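Local atomic coordinates of protease LasA (Pseudomonas aeruginosa, PDB entry 3IT5), a protein that cleaves the pentaglycine cross-links of staphylococcal peptidoglycan as a secreted zinc metallopeptidase of family M23 and contributes to the breakdown of host elastin. Residues Q8-Q13 / S33-S38; Q18-H23 / Y39-W44; V51-A56 / V67-P72; G140-N145 / R173-P178. All coordinates share one frame; numbering follows the deposited sequence.

Contact 1. Residues Q8-Q13 / S33-S38; sequences QLPWRQ and SSFDAS. With ZN (zinc ion), chain E.
The strand 34-38, which carries the zinc ligand Asp36 of this M23 metallopeptidase, is backed by the N-terminal loop 8-13 through Leu9, Pro10 and Trp11, which close on Phe35 and Ala37. The closest approach is made by the indole of Trp11, whose CZ3 lies 3.4 Å from Ala37 CB. Trp11 CG sits between the backbone N and the carbonyl carbon (chi1 54°), which carries the six-membered ring toward the strand, while Leu9 CB packs over one face of the indole near the rim. Phe35 and Trp11 meet edge to edge, with Trp11 CZ3 and Phe35 CE1 4.5 Å apart and each close to the plane of the other ring. Leu9 and Pro10 converge obliquely on Phe35 CZ, with Leu9 CD2 4.2 Å from it. Outside the pair, Trp17 stacks on Trp11 and Phe160 meets Phe35 edge-to-face, so the apolar layer joins strand 16-19 to strand 159-162 of the four-stranded sheet. Asp36, between Phe35 and Ala37, sends its carboxylate to the metal: OD1 binds zinc at 2.0 Å, and His23, His122 and a water that sits 2.1 Å from the metal complete the site. The strand thus has an apolar side, buried against the loop, and a ligand side. The apolar backing should limit movement of the backbone that presents Asp36, and zinc probably keeps that carboxylate ionised.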
loop_
_atom_site.group_PDB
_atom_site.type_symbol
_atom_site.label_atom_id
_atom_site.label_comp_id
_atom_site.label_asym_id
_atom_site.label_seq_id
_atom_site.Cartn_x
_atom_site.Cartn_y
_atom_site.Cartn_z
ATOM N N GLN A 8 6.848 6.911 -0.683
ATOM C CA GLN A 8 6.551 6.594 -2.075
ATOM C C GLN A 8 5.490 5.488 -2.087
ATOM O O GLN A 8 5.121 4.968 -1.030
ATOM C CB GLN A 8 7.820 6.118 -2.802
ATOM C CG GLN A 8 8.439 4.842 -2.214
ATOM C CD GLN A 8 9.218 4.021 -3.224
ATOM O OE1 GLN A 8 8.816 2.908 -3.569
ATOM N NE2 GLN A 8 10.331 4.554 -3.699
ATOM N N LEU A 9 5.011 5.123 -3.274
ATOM C CA LEU A 9 4.073 4.006 -3.429
ATOM C C LEU A 9 4.775 2.662 -3.170
ATOM O O LEU A 9 5.962 2.518 -3.483
ATOM C CB LEU A 9 3.444 4.032 -4.829
ATOM C CG LEU A 9 2.628 5.280 -5.187
ATOM C CD1 LEU A 9 2.523 5.455 -6.710
ATOM C CD2 LEU A 9 1.239 5.252 -4.532
ATOM N N PRO A 10 4.044 1.676 -2.600
ATOM C CA PRO A 10 4.646 0.403 -2.168
ATOM C C PRO A 10 4.927 -0.618 -3.285
ATOM O O PRO A 10 4.685 -1.819 -3.108
ATOM C CB PRO A 10 3.619 -0.140 -1.165
ATOM C CG PRO A 10 2.320 0.385 -1.658
ATOM C CD PRO A 10 2.611 1.746 -2.247
ATOM N N TRP A 11 5.417 -0.135 -4.426
ATOM C CA TRP A 11 6.000 -1.003 -5.449
ATOM C C TRP A 11 7.253 -0.362 -6.036
ATOM O O TRP A 11 7.530 0.809 -5.779
ATOM C CB TRP A 11 4.994 -1.372 -6.542
ATOM C CG TRP A 11 4.295 -0.222 -7.214
ATOM C CD1 TRP A 11 4.731 0.489 -8.298
ATOM C CD2 TRP A 11 3.012 0.320 -6.869
ATOM N NE1 TRP A 11 3.803 1.448 -8.642
ATOM C CE2 TRP A 11 2.740 1.365 -7.780
ATOM C CE3 TRP A 11 2.068 0.025 -5.874
ATOM C CZ2 TRP A 11 1.561 2.114 -7.730
ATOM C CZ3 TRP A 11 0.897 0.778 -5.820
ATOM C CH2 TRP A 11 0.655 1.808 -6.745
ATOM N N ARG A 12 8.012 -1.141 -6.803
ATOM C CA ARG A 12 9.284 -0.684 -7.358
ATOM C C ARG A 12 9.169 0.632 -8.121
ATOM O O ARG A 12 8.240 0.837 -8.901
ATOM C CB ARG A 12 9.881 -1.739 -8.281
ATOM C CG ARG A 12 10.474 -2.954 -7.590
ATOM C CD ARG A 12 10.641 -4.064 -8.610
ATOM N NE ARG A 12 11.606 -5.076 -8.188
ATOM C CZ ARG A 12 12.064 -6.052 -8.970
ATOM N NH1 ARG A 12 11.651 -6.154 -10.230
ATOM N NH2 ARG A 12 12.944 -6.923 -8.490
ATOM N N GLN A 13 10.134 1.514 -7.882
ATOM C CA GLN A 13 10.248 2.768 -8.614
ATOM C C GLN A 13 10.386 2.490 -10.114
ATOM O O GLN A 13 11.095 1.564 -10.518
ATOM C CB GLN A 13 11.464 3.532 -8.105
ATOM C CG GLN A 13 11.336 5.029 -8.203
ATOM C CD GLN A 13 12.592 5.739 -7.764
ATOM O OE1 GLN A 13 12.762 6.054 -6.586
ATOM N NE2 GLN A 13 13.498 5.976 -8.708
ATOM N N SER A 33 -7.965 3.651 6.090
ATOM C CA SER A 33 -6.520 3.570 6.281
ATOM C C SER A 33 -5.768 2.871 5.159
ATOM O O SER A 33 -4.545 2.978 5.084
ATOM C CB SER A 33 -6.225 2.808 7.572
ATOM O OG SER A 33 -6.607 1.453 7.429
ATOM N N SER A 34 -6.490 2.144 4.311
ATOM C CA SER A 34 -5.857 1.215 3.375
ATOM C C SER A 34 -6.305 1.399 1.928
ATOM O O SER A 34 -7.407 1.885 1.659
ATOM C CB SER A 34 -6.136 -0.236 3.801
ATOM O OG SER A 34 -5.930 -0.437 5.194
ATOM N N PHE A 35 -5.433 1.010 1.005
ATOM C CA PHE A 35 -5.822 0.799 -0.383
ATOM C C PHE A 35 -5.087 -0.407 -0.951
ATOM O O PHE A 35 -3.977 -0.735 -0.518
ATOM C CB PHE A 35 -5.642 2.061 -1.246
ATOM C CG PHE A 35 -4.212 2.397 -1.582
ATOM C CD1 PHE A 35 -3.606 1.870 -2.724
ATOM C CD2 PHE A 35 -3.487 3.278 -0.786
ATOM C CE1 PHE A 35 -2.288 2.195 -3.051
ATOM C CE2 PHE A 35 -2.175 3.616 -1.107
ATOM C CZ PHE A 35 -1.570 3.075 -2.239
ATOM N N ASP A 36 -5.728 -1.081 -1.897
ATOM C CA ASP A 36 -5.134 -2.246 -2.529
ATOM C C ASP A 36 -4.497 -1.845 -3.846
ATOM O O ASP A 36 -4.856 -0.824 -4.428
ATOM C CB ASP A 36 -6.178 -3.342 -2.752
ATOM C CG ASP A 36 -6.904 -3.728 -1.479
ATOM O OD1 ASP A 36 -6.268 -3.756 -0.401
ATOM O OD2 ASP A 36 -8.116 -4.012 -1.552
ATOM N N ALA A 37 -3.538 -2.648 -4.295
ATOM C CA ALA A 37 -2.860 -2.413 -5.557
ATOM C C ALA A 37 -2.358 -3.725 -6.132
ATOM O O ALA A 37 -1.865 -4.592 -5.409
ATOM C CB ALA A 37 -1.712 -1.423 -5.386
ATOM N N SER A 38 -2.508 -3.862 -7.444
ATOM C CA SER A 38 -2.030 -5.027 -8.161
ATOM C C SER A 38 -1.657 -4.579 -9.563
ATOM O O SER A 38 -2.339 -3.725 -10.147
ATOM C CB SER A 38 -3.122 -6.095 -8.220
ATOM O OG SER A 38 -2.663 -7.266 -8.865
HETATM ZN ZN ZN E . -7.511 -4.205 1.170
HETATM O O HOH W 1 -7.674 -6.265 0.811
#

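Contact 2. Residues Q18-H23 / Y39-W44; sequences QPNGAH and YDWPRW. With ZN (zinc ion), chain E.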
loop_
_atom_site.group_PDB
_atom_site.type_symbol
_atom_site.label_atom_id
_atom_site.label_comp_id
_atom_site.label_asym_id
_atom_site.label_seq_id
_atom_site.Cartn_x
_atom_site.Cartn_y
_atom_site.Cartn_z
ATOM N N GLN A 18 -2.100 -0.895 -10.420
ATOM C CA GLN A 18 -3.464 -0.368 -10.336
ATOM C C GLN A 18 -3.997 -0.400 -8.902
ATOM O O GLN A 18 -4.195 -1.483 -8.340
ATOM C CB GLN A 18 -4.414 -1.188 -11.208
ATOM C CG GLN A 18 -4.123 -1.192 -12.694
ATOM C CD GLN A 18 -5.070 -2.112 -13.434
ATOM O OE1 GLN A 18 -6.222 -2.291 -13.029
ATOM N NE2 GLN A 18 -4.590 -2.710 -14.517
ATOM N N PRO A 19 -4.259 0.782 -8.312
ATOM C CA PRO A 19 -4.853 0.803 -6.973
ATOM C C PRO A 19 -6.379 0.733 -7.010
ATOM O O PRO A 19 -6.989 1.049 -8.033
ATOM C CB PRO A 19 -4.402 2.156 -6.417
ATOM C CG PRO A 19 -4.295 3.042 -7.648
ATOM C CD PRO A 19 -4.012 2.143 -8.834
ATOM N N ASN A 20 -6.985 0.310 -5.902
ATOM C CA ASN A 20 -8.438 0.369 -5.748
ATOM C C ASN A 20 -8.810 1.405 -4.685
ATOM O O ASN A 20 -7.931 2.065 -4.131
ATOM C CB ASN A 20 -9.024 -1.021 -5.441
ATOM C CG ASN A 20 -8.901 -1.418 -3.968
ATOM O OD1 ASN A 20 -8.152 -0.810 -3.197
ATOM N ND2 ASN A 20 -9.646 -2.450 -3.576
ATOM N N GLY A 21 -10.104 1.543 -4.400
ATOM C CA GLY A 21 -10.590 2.545 -3.456
ATOM C C GLY A 21 -10.150 2.343 -2.017
ATOM O O GLY A 21 -9.934 1.208 -1.566
ATOM N N ALA A 22 -10.017 3.455 -1.299
ATOM C CA ALA A 22 -9.631 3.438 0.102
ATOM C C ALA A 22 -10.663 2.713 0.957
ATOM O O ALA A 22 -11.870 2.776 0.697
ATOM C CB ALA A 22 -9.413 4.856 0.615
ATOM N N HIS A 23 -10.173 2.017 1.973
ATOM C CA HIS A 23 -11.029 1.258 2.870
ATOM C C HIS A 23 -10.334 1.081 4.205
ATOM O O HIS A 23 -9.145 1.388 4.337
ATOM C CB HIS A 23 -11.413 -0.097 2.258
ATOM C CG HIS A 23 -10.254 -0.872 1.715
ATOM N ND1 HIS A 23 -9.666 -0.581 0.503
ATOM C CD2 HIS A 23 -9.581 -1.936 2.211
ATOM C CE1 HIS A 23 -8.677 -1.428 0.279
ATOM N NE2 HIS A 23 -8.607 -2.264 1.299
ATOM N N TYR A 39 -0.577 -5.140 -10.100
ATOM C CA TYR A 39 -0.172 -4.825 -11.469
ATOM C C TYR A 39 -1.336 -5.004 -12.443
ATOM O O TYR A 39 -1.671 -4.074 -13.177
ATOM C CB TYR A 39 1.043 -5.658 -11.919
ATOM C CG TYR A 39 1.212 -5.687 -13.429
ATOM C CD1 TYR A 39 1.596 -4.545 -14.126
ATOM C CD2 TYR A 39 0.962 -6.849 -14.157
ATOM C CE1 TYR A 39 1.732 -4.556 -15.514
ATOM C CE2 TYR A 39 1.094 -6.876 -15.548
ATOM C CZ TYR A 39 1.485 -5.725 -16.218
ATOM O OH TYR A 39 1.620 -5.734 -17.589
ATOM N N ASP A 40 -1.956 -6.187 -12.424
ATOM C CA ASP A 40 -2.992 -6.542 -13.405
ATOM C C ASP A 40 -4.334 -7.031 -12.836
ATOM O O ASP A 40 -5.273 -7.241 -13.603
ATOM C CB ASP A 40 -2.447 -7.564 -14.420
ATOM C CG ASP A 40 -1.722 -8.736 -13.760
ATOM O OD1 ASP A 40 -1.674 -8.802 -12.511
ATOM O OD2 ASP A 40 -1.182 -9.588 -14.499
ATOM N N TRP A 41 -4.421 -7.199 -11.512
ATOM C CA TRP A 41 -5.618 -7.738 -10.824
ATOM C C TRP A 41 -6.137 -9.067 -11.413
ATOM O O TRP A 41 -7.287 -9.149 -11.865
ATOM C CB TRP A 41 -6.741 -6.687 -10.750
ATOM C CG TRP A 41 -6.494 -5.612 -9.727
ATOM C CD1 TRP A 41 -5.873 -4.414 -9.931
ATOM C CD2 TRP A 41 -6.865 -5.642 -8.340
ATOM N NE1 TRP A 41 -5.827 -3.697 -8.758
ATOM C CE2 TRP A 41 -6.432 -4.426 -7.766
ATOM C CE3 TRP A 41 -7.524 -6.577 -7.527
ATOM C CZ2 TRP A 41 -6.631 -4.120 -6.417
ATOM C CZ3 TRP A 41 -7.724 -6.269 -6.180
ATOM C CH2 TRP A 41 -7.275 -5.052 -5.641
ATOM N N PRO A 42 -5.299 -10.121 -11.385
ATOM C CA PRO A 42 -5.595 -11.332 -12.134
ATOM C C PRO A 42 -6.299 -12.402 -11.291
ATOM O O PRO A 42 -6.717 -12.130 -10.160
ATOM C CB PRO A 42 -4.201 -11.816 -12.514
ATOM C CG PRO A 42 -3.357 -11.439 -11.310
ATOM C CD PRO A 42 -4.039 -10.265 -10.628
ATOM N N ARG A 43 -6.421 -13.604 -11.850
ATOM C CA ARG A 43 -6.932 -14.760 -11.122
ATOM C C ARG A 43 -5.831 -15.333 -10.229
ATOM O O ARG A 43 -4.650 -15.034 -10.429
ATOM C CB ARG A 43 -7.402 -15.837 -12.105
ATOM C CG ARG A 43 -8.610 -16.606 -11.633
ATOM C CD ARG A 43 -8.511 -18.090 -11.933
ATOM N NE ARG A 43 -9.250 -18.868 -10.939
ATOM C CZ ARG A 43 -10.271 -19.684 -11.200
ATOM N NH1 ARG A 43 -10.703 -19.874 -12.444
ATOM N NH2 ARG A 43 -10.857 -20.326 -10.202
ATOM N N TRP A 44 -6.211 -16.155 -9.253
ATOM C CA TRP A 44 -5.231 -16.908 -8.464
ATOM C C TRP A 44 -4.398 -17.807 -9.381
ATOM O O TRP A 44 -4.838 -18.173 -10.476
ATOM C CB TRP A 44 -5.917 -17.753 -7.380
ATOM C CG TRP A 44 -6.645 -16.948 -6.331
ATOM C CD1 TRP A 44 -7.999 -16.902 -6.127
ATOM C CD2 TRP A 44 -6.063 -16.080 -5.347
ATOM N NE1 TRP A 44 -8.293 -16.060 -5.077
ATOM C CE2 TRP A 44 -7.124 -15.545 -4.579
ATOM C CE3 TRP A 44 -4.746 -15.708 -5.033
ATOM C CZ2 TRP A 44 -6.911 -14.648 -3.523
ATOM C CZ3 TRP A 44 -4.534 -14.811 -3.986
ATOM C CH2 TRP A 44 -5.614 -14.295 -3.242
HETATM ZN ZN ZN E . -7.511 -4.205 1.170
HETATM O O HOH W 2 -6.656 -5.134 -14.910
HETATM O O HOH W 1 -7.674 -6.265 0.811
#
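Trp41 and Gln18 form the centre of this contact, between strand 16-19 and the loop after strand 34-38. With CG anti to its carbonyl carbon (chi1 -75°), the indole of Trp41 presents its N-H edge to the strand, and NE1 donates to Gln18 O at 2.8 Å with an N-H...O angle of 161°. The oxygen lies in the indole plane, whereas the donor stands above the carbonyl plane. The Gln18 side chain is extended beyond CG and runs obliquely past the ring, its CB 3.8 Å from Trp41 CD1. Its amide end holds a water that accepts from Gln18 NE2 and donates to Asp40 O at 2.8 Å. Farther along the indole, Asn20 CB packs 4.0 Å from Trp41 CZ2, while Asn20 OD1 accepts from the backbone N of zinc-binding Asp36. A bond from His23 ND1 to Gly21 O helps, together with the zinc on NE2, to set the imidazole rotation. The single indole N-H, spent on Gln18 O, should hold the Trp41 ring beside Asp36 and His120.

Contact 3. Residues V51-A56 / V67-P72; sequences VVAAHA and VRVTHP
Ala56 O is gripped by two imidazoles, accepting from His71 ND1 and from His55 ND1 at 2.7 Å each. The site lies at the margin of the large antiparallel sheet of the M23 peptidase domain, where the loop after strand 50-52 passes over the end of strand 66-70. The two donors approach from opposite faces of the carbonyl plane. The bond from His71 is the straighter, with an N-H...O angle of 167° and the oxygen in its ring plane; that from His55 is tilted from its own ring. His71 CG is anti to the backbone N (chi1 -163°), which carries the ring out past the strand to the carbonyl of the loop. His55 instead folds inward over the strand, and Val69 CG1 makes a CH-pi contact with its face, 4.0 Å from the ring centroid. His55 and Val69 run past one another head to tail, and the imidazole also comes close to the backbone, His55 CE1 being 3.1 Å from Val69 O. His55 NE2 makes a weak hydrogen bond to Thr77 OG1 of strand 75-83. The second branch of Val69 serves the start of the loop: Ala53 CB meets CG2 at 4.3 Å, and Leu99 packs on both residues. His55 O, buried here, has no polar partner in the model; its nearest neighbour across the contact is the methyl Val69 CG1, 3.6 Å away.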
loop_
_atom_site.group_PDB
_atom_site.type_symbol
_atom_site.label_atom_id
_atom_site.label_comp_id
_atom_site.label_asym_id
_atom_site.label_seq_id
_atom_site.Cartn_x
_atom_site.Cartn_y
_atom_site.Cartn_z
ATOM N N VAL A 51 6.534 -6.134 -3.878
ATOM C CA VAL A 51 6.136 -5.102 -2.923
ATOM C C VAL A 51 7.391 -4.536 -2.233
ATOM O O VAL A 51 8.229 -5.289 -1.728
ATOM C CB VAL A 51 5.151 -5.645 -1.853
ATOM C CG1 VAL A 51 4.785 -4.553 -0.843
ATOM C CG2 VAL A 51 3.884 -6.218 -2.502
ATOM N N VAL A 52 7.518 -3.212 -2.227
ATOM C CA VAL A 52 8.655 -2.552 -1.586
ATOM C C VAL A 52 8.202 -1.632 -0.453
ATOM O O VAL A 52 7.041 -1.192 -0.416
ATOM C CB VAL A 52 9.534 -1.751 -2.594
ATOM C CG1 VAL A 52 9.950 -2.618 -3.790
ATOM C CG2 VAL A 52 8.817 -0.492 -3.062
ATOM N N ALA A 53 9.126 -1.347 0.462
ATOM C CA ALA A 53 8.884 -0.409 1.552
ATOM C C ALA A 53 8.519 0.968 1.013
ATOM O O ALA A 53 9.197 1.513 0.136
ATOM C CB ALA A 53 10.103 -0.318 2.464
ATOM N N ALA A 54 7.434 1.520 1.541
ATOM C CA ALA A 54 6.975 2.843 1.149
ATOM C C ALA A 54 7.848 3.937 1.761
ATOM O O ALA A 54 7.833 5.079 1.303
ATOM C CB ALA A 54 5.530 3.028 1.544
ATOM N N HIS A 55 8.619 3.571 2.785
ATOM C CA HIS A 55 9.468 4.518 3.500
ATOM C C HIS A 55 10.584 3.827 4.278
ATOM O O HIS A 55 10.592 2.594 4.427
ATOM C CB HIS A 55 8.619 5.339 4.475
ATOM C CG HIS A 55 7.885 4.506 5.477
ATOM N ND1 HIS A 55 8.383 4.241 6.733
ATOM C CD2 HIS A 55 6.688 3.876 5.406
ATOM C CE1 HIS A 55 7.526 3.483 7.395
ATOM N NE2 HIS A 55 6.491 3.243 6.609
ATOM N N ALA A 56 11.512 4.646 4.774
ATOM C CA ALA A 56 12.549 4.221 5.706
ATOM C C ALA A 56 11.949 3.840 7.056
ATOM O O ALA A 56 10.977 4.450 7.506
ATOM C CB ALA A 56 13.580 5.335 5.892
ATOM N N VAL A 67 3.780 -7.881 6.922
ATOM C CA VAL A 67 4.971 -7.087 7.243
ATOM C C VAL A 67 4.545 -5.666 7.613
ATOM O O VAL A 67 3.595 -5.126 7.034
ATOM C CB VAL A 67 5.948 -7.016 6.027
ATOM C CG1 VAL A 67 7.026 -5.943 6.225
ATOM C CG2 VAL A 67 6.603 -8.368 5.773
ATOM N N ARG A 68 5.248 -5.074 8.577
ATOM C CA ARG A 68 5.069 -3.670 8.944
ATOM C C ARG A 68 6.424 -2.953 8.875
ATOM O O ARG A 68 7.448 -3.503 9.291
ATOM C CB ARG A 68 4.447 -3.567 10.350
ATOM C CG ARG A 68 4.335 -2.158 10.964
ATOM C CD ARG A 68 2.927 -1.534 10.852
ATOM N NE ARG A 68 1.839 -2.489 11.077
ATOM C CZ ARG A 68 1.239 -2.725 12.243
ATOM N NH1 ARG A 68 1.600 -2.074 13.347
ATOM N NH2 ARG A 68 0.261 -3.618 12.303
ATOM N N VAL A 69 6.428 -1.738 8.331
ATOM C CA VAL A 69 7.628 -0.901 8.320
ATOM C C VAL A 69 7.360 0.325 9.193
ATOM O O VAL A 69 6.424 1.086 8.938
ATOM C CB VAL A 69 8.054 -0.504 6.877
ATOM C CG1 VAL A 69 9.324 0.352 6.891
ATOM C CG2 VAL A 69 8.280 -1.753 6.027
ATOM N N THR A 70 8.173 0.498 10.233
ATOM C CA THR A 70 7.924 1.520 11.242
ATOM C C THR A 70 9.041 2.563 11.291
ATOM O O THR A 70 10.199 2.232 11.570
ATOM C CB THR A 70 7.736 0.879 12.636
ATOM O OG1 THR A 70 6.753 -0.166 12.554
ATOM C CG2 THR A 70 7.303 1.925 13.664
ATOM N N HIS A 71 8.678 3.813 11.013
ATOM C CA HIS A 71 9.606 4.950 11.035
ATOM C C HIS A 71 9.793 5.449 12.476
ATOM O O HIS A 71 8.904 5.257 13.313
ATOM C CB HIS A 71 9.063 6.067 10.131
ATOM C CG HIS A 71 10.078 7.101 9.746
ATOM N ND1 HIS A 71 11.032 6.885 8.774
ATOM C CD2 HIS A 71 10.273 8.365 10.186
ATOM C CE1 HIS A 71 11.780 7.965 8.643
ATOM N NE2 HIS A 71 11.338 8.881 9.487
ATOM N N PRO A 72 10.954 6.069 12.786
ATOM C CA PRO A 72 11.131 6.677 14.120
ATOM C C PRO A 72 10.092 7.760 14.457
ATOM O O PRO A 72 9.874 8.058 15.631
ATOM C CB PRO A 72 12.531 7.289 14.041
ATOM C CG PRO A 72 13.246 6.445 13.032
ATOM C CD PRO A 72 12.211 6.077 12.013
#

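Contact 4. Residues G140-N145 / R173-P178; sequences GPYRIN and RPLYNP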
loop_
_atom_site.group_PDB
_atom_site.type_symbol
_atom_site.label_atom_id
_atom_site.label_comp_id
_atom_site.label_asym_id
_atom_site.label_seq_id
_atom_site.Cartn_x
_atom_site.Cartn_y
_atom_site.Cartn_z
ATOM N N GLY A 140 4.844 9.799 -2.998
ATOM C CA GLY A 140 5.507 10.509 -4.091
ATOM C C GLY A 140 4.832 11.859 -4.280
ATOM O O GLY A 140 4.505 12.525 -3.292
ATOM N N PRO A 141 4.595 12.263 -5.545
ATOM C CA PRO A 141 3.909 13.525 -5.826
ATOM C C PRO A 141 2.402 13.472 -5.539
ATOM O O PRO A 141 1.765 14.523 -5.427
ATOM C CB PRO A 141 4.157 13.727 -7.326
ATOM C CG PRO A 141 4.285 12.335 -7.868
ATOM C CD PRO A 141 4.983 11.556 -6.782
ATOM N N TYR A 142 1.851 12.261 -5.421
ATOM C CA TYR A 142 0.402 12.064 -5.276
ATOM C C TYR A 142 -0.121 12.364 -3.874
ATOM O O TYR A 142 0.404 11.849 -2.878
ATOM C CB TYR A 142 -0.006 10.633 -5.648
ATOM C CG TYR A 142 0.469 10.160 -7.002
ATOM C CD1 TYR A 142 -0.052 10.701 -8.178
ATOM C CD2 TYR A 142 1.429 9.158 -7.107
ATOM C CE1 TYR A 142 0.389 10.263 -9.427
ATOM C CE2 TYR A 142 1.876 8.716 -8.347
ATOM C CZ TYR A 142 1.351 9.273 -9.500
ATOM O OH TYR A 142 1.781 8.832 -10.727
ATOM N N ARG A 143 -1.156 13.198 -3.815
ATOM C CA ARG A 143 -1.949 13.385 -2.608
ATOM C C ARG A 143 -3.252 12.621 -2.792
ATOM O O ARG A 143 -3.949 12.794 -3.793
ATOM C CB ARG A 143 -2.240 14.868 -2.361
ATOM C CG ARG A 143 -3.135 15.135 -1.150
ATOM C CD ARG A 143 -3.566 16.593 -1.072
ATOM N NE ARG A 143 -2.480 17.459 -0.617
ATOM C CZ ARG A 143 -2.619 18.740 -0.279
ATOM N NH1 ARG A 143 -3.808 19.331 -0.335
ATOM N NH2 ARG A 143 -1.561 19.432 0.124
ATOM N N ILE A 144 -3.575 11.771 -1.825
ATOM C CA ILE A 144 -4.772 10.938 -1.912
ATOM C C ILE A 144 -5.990 11.617 -1.272
ATOM O O ILE A 144 -5.900 12.212 -0.191
ATOM C CB ILE A 144 -4.515 9.506 -1.348
ATOM C CG1 ILE A 144 -5.768 8.626 -1.438
ATOM C CG2 ILE A 144 -3.983 9.558 0.077
ATOM C CD1 ILE A 144 -5.476 7.130 -1.308
ATOM N N ASN A 145 -7.112 11.562 -1.982
ATOM C CA ASN A 145 -8.396 11.936 -1.419
ATOM C C ASN A 145 -9.223 10.674 -1.225
ATOM O O ASN A 145 -9.361 9.855 -2.140
ATOM C CB ASN A 145 -9.131 12.927 -2.319
ATOM C CG ASN A 145 -10.265 13.647 -1.601
ATOM O OD1 ASN A 145 -10.032 14.523 -0.764
ATOM N ND2 ASN A 145 -11.502 13.297 -1.948
ATOM N N ARG A 173 -6.456 2.391 -12.915
ATOM C CA ARG A 173 -5.541 2.795 -13.984
ATOM C C ARG A 173 -4.099 2.642 -13.496
ATOM O O ARG A 173 -3.852 2.703 -12.289
ATOM C CB ARG A 173 -5.809 4.232 -14.448
ATOM C CG ARG A 173 -6.800 4.343 -15.611
ATOM C CD ARG A 173 -8.233 4.405 -15.115
ATOM N NE ARG A 173 -9.193 4.650 -16.192
ATOM C CZ ARG A 173 -10.437 5.087 -16.004
ATOM N NH1 ARG A 173 -10.882 5.343 -14.781
ATOM N NH2 ARG A 173 -11.240 5.277 -17.039
ATOM N N PRO A 174 -3.144 2.422 -14.427
ATOM C CA PRO A 174 -1.738 2.291 -14.029
ATOM C C PRO A 174 -1.234 3.553 -13.343
ATOM O O PRO A 174 -1.367 4.646 -13.887
ATOM C CB PRO A 174 -1.012 2.080 -15.363
ATOM C CG PRO A 174 -2.057 1.526 -16.280
ATOM C CD PRO A 174 -3.325 2.208 -15.876
ATOM N N LEU A 175 -0.673 3.395 -12.148
ATOM C CA LEU A 175 -0.170 4.526 -11.375
ATOM C C LEU A 175 1.354 4.470 -11.302
ATOM O O LEU A 175 1.916 3.672 -10.547
ATOM C CB LEU A 175 -0.783 4.526 -9.966
ATOM C CG LEU A 175 -0.600 5.756 -9.070
ATOM C CD1 LEU A 175 -1.230 6.985 -9.716
ATOM C CD2 LEU A 175 -1.207 5.503 -7.691
ATOM N N TYR A 176 2.013 5.314 -12.094
ATOM C CA TYR A 176 3.479 5.358 -12.137
ATOM C C TYR A 176 4.077 5.809 -10.810
ATOM O O TYR A 176 3.619 6.782 -10.216
ATOM C CB TYR A 176 3.986 6.260 -13.276
ATOM C CG TYR A 176 5.499 6.247 -13.415
ATOM C CD1 TYR A 176 6.281 7.268 -12.863
ATOM C CD2 TYR A 176 6.148 5.205 -14.074
ATOM C CE1 TYR A 176 7.671 7.258 -12.975
ATOM C CE2 TYR A 176 7.537 5.185 -14.196
ATOM C CZ TYR A 176 8.291 6.215 -13.642
ATOM O OH TYR A 176 9.663 6.203 -13.756
ATOM N N ASN A 177 5.103 5.088 -10.363
ATOM C CA ASN A 177 5.816 5.407 -9.130
ATOM C C ASN A 177 7.175 6.045 -9.426
ATOM O O ASN A 177 8.120 5.345 -9.789
ATOM C CB ASN A 177 5.990 4.147 -8.271
ATOM C CG ASN A 177 6.694 4.424 -6.947
ATOM O OD1 ASN A 177 6.809 5.573 -6.514
ATOM N ND2 ASN A 177 7.159 3.369 -6.295
ATOM N N PRO A 178 7.276 7.381 -9.274
ATOM C CA PRO A 178 8.545 8.058 -9.553
ATOM C C PRO A 178 9.543 7.996 -8.390
ATOM O O PRO A 178 10.733 8.247 -8.588
ATOM C CB PRO A 178 8.114 9.499 -9.843
ATOM C CG PRO A 178 6.843 9.681 -9.095
ATOM C CD PRO A 178 6.210 8.329 -8.894
HETATM O O HOH W 3 0.321 7.625 -13.077
#
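The ring of Tyr142 is wedged between Leu175 and its own neighbour Pro141, where the four-stranded sheet of strand 142-145 meets the edge strand 175-176. The methyl Leu175 CD1 presses on one face as a CH-pi contact, 3.8 Å from the ring centroid and 24° off the normal, displaced toward the hydroxyl end. Pro141 CG lies over the centre of the opposite face. Leu175 brings its branch there by holding CG anti to the backbone N (chi1 -169°). Beside the wedge the Pro141 and Pro178 rings meet, CD of Pro141 lying 3.5 Å from CG of Pro178. Past the ring edge, the Tyr142 hydroxyl donates to Tyr176 O at 2.8 Å, in the carbonyl plane and on a lone pair. It also accepts from a water at 3.0 Å, and that water accepts from Tyr176 N. The phenol is therefore tied to the backbone of Tyr176 twice, directly at O and through a water at N, which should fix how far the ring reaches, while Leu175 and Pro141 on its two faces probably limit its tilt.

Overall arrangement
From the N terminus, the loop 8-13 first meets strand 34-38 in contact 1, closing the loop that contains strand 16-19. Contact 2 opens inside that loop, at 18-23, and closes beyond it at 39-44, so the two cross; both carry zinc ligands, and backbone bonding of Ser34 to His23 joins them. Contact 3 follows in series and ties the loop after strand 50-52 to strand 66-70; its centre lies about 20 Å from that of contact 2, on the opposite side of the chain's centre. Loop 8-13 reaches it through Gln8 N to Ala54 O. Contact 4 comes last, coupling the four-stranded sheet to strand 175-176, which flanks strand 16-19 of contact 2.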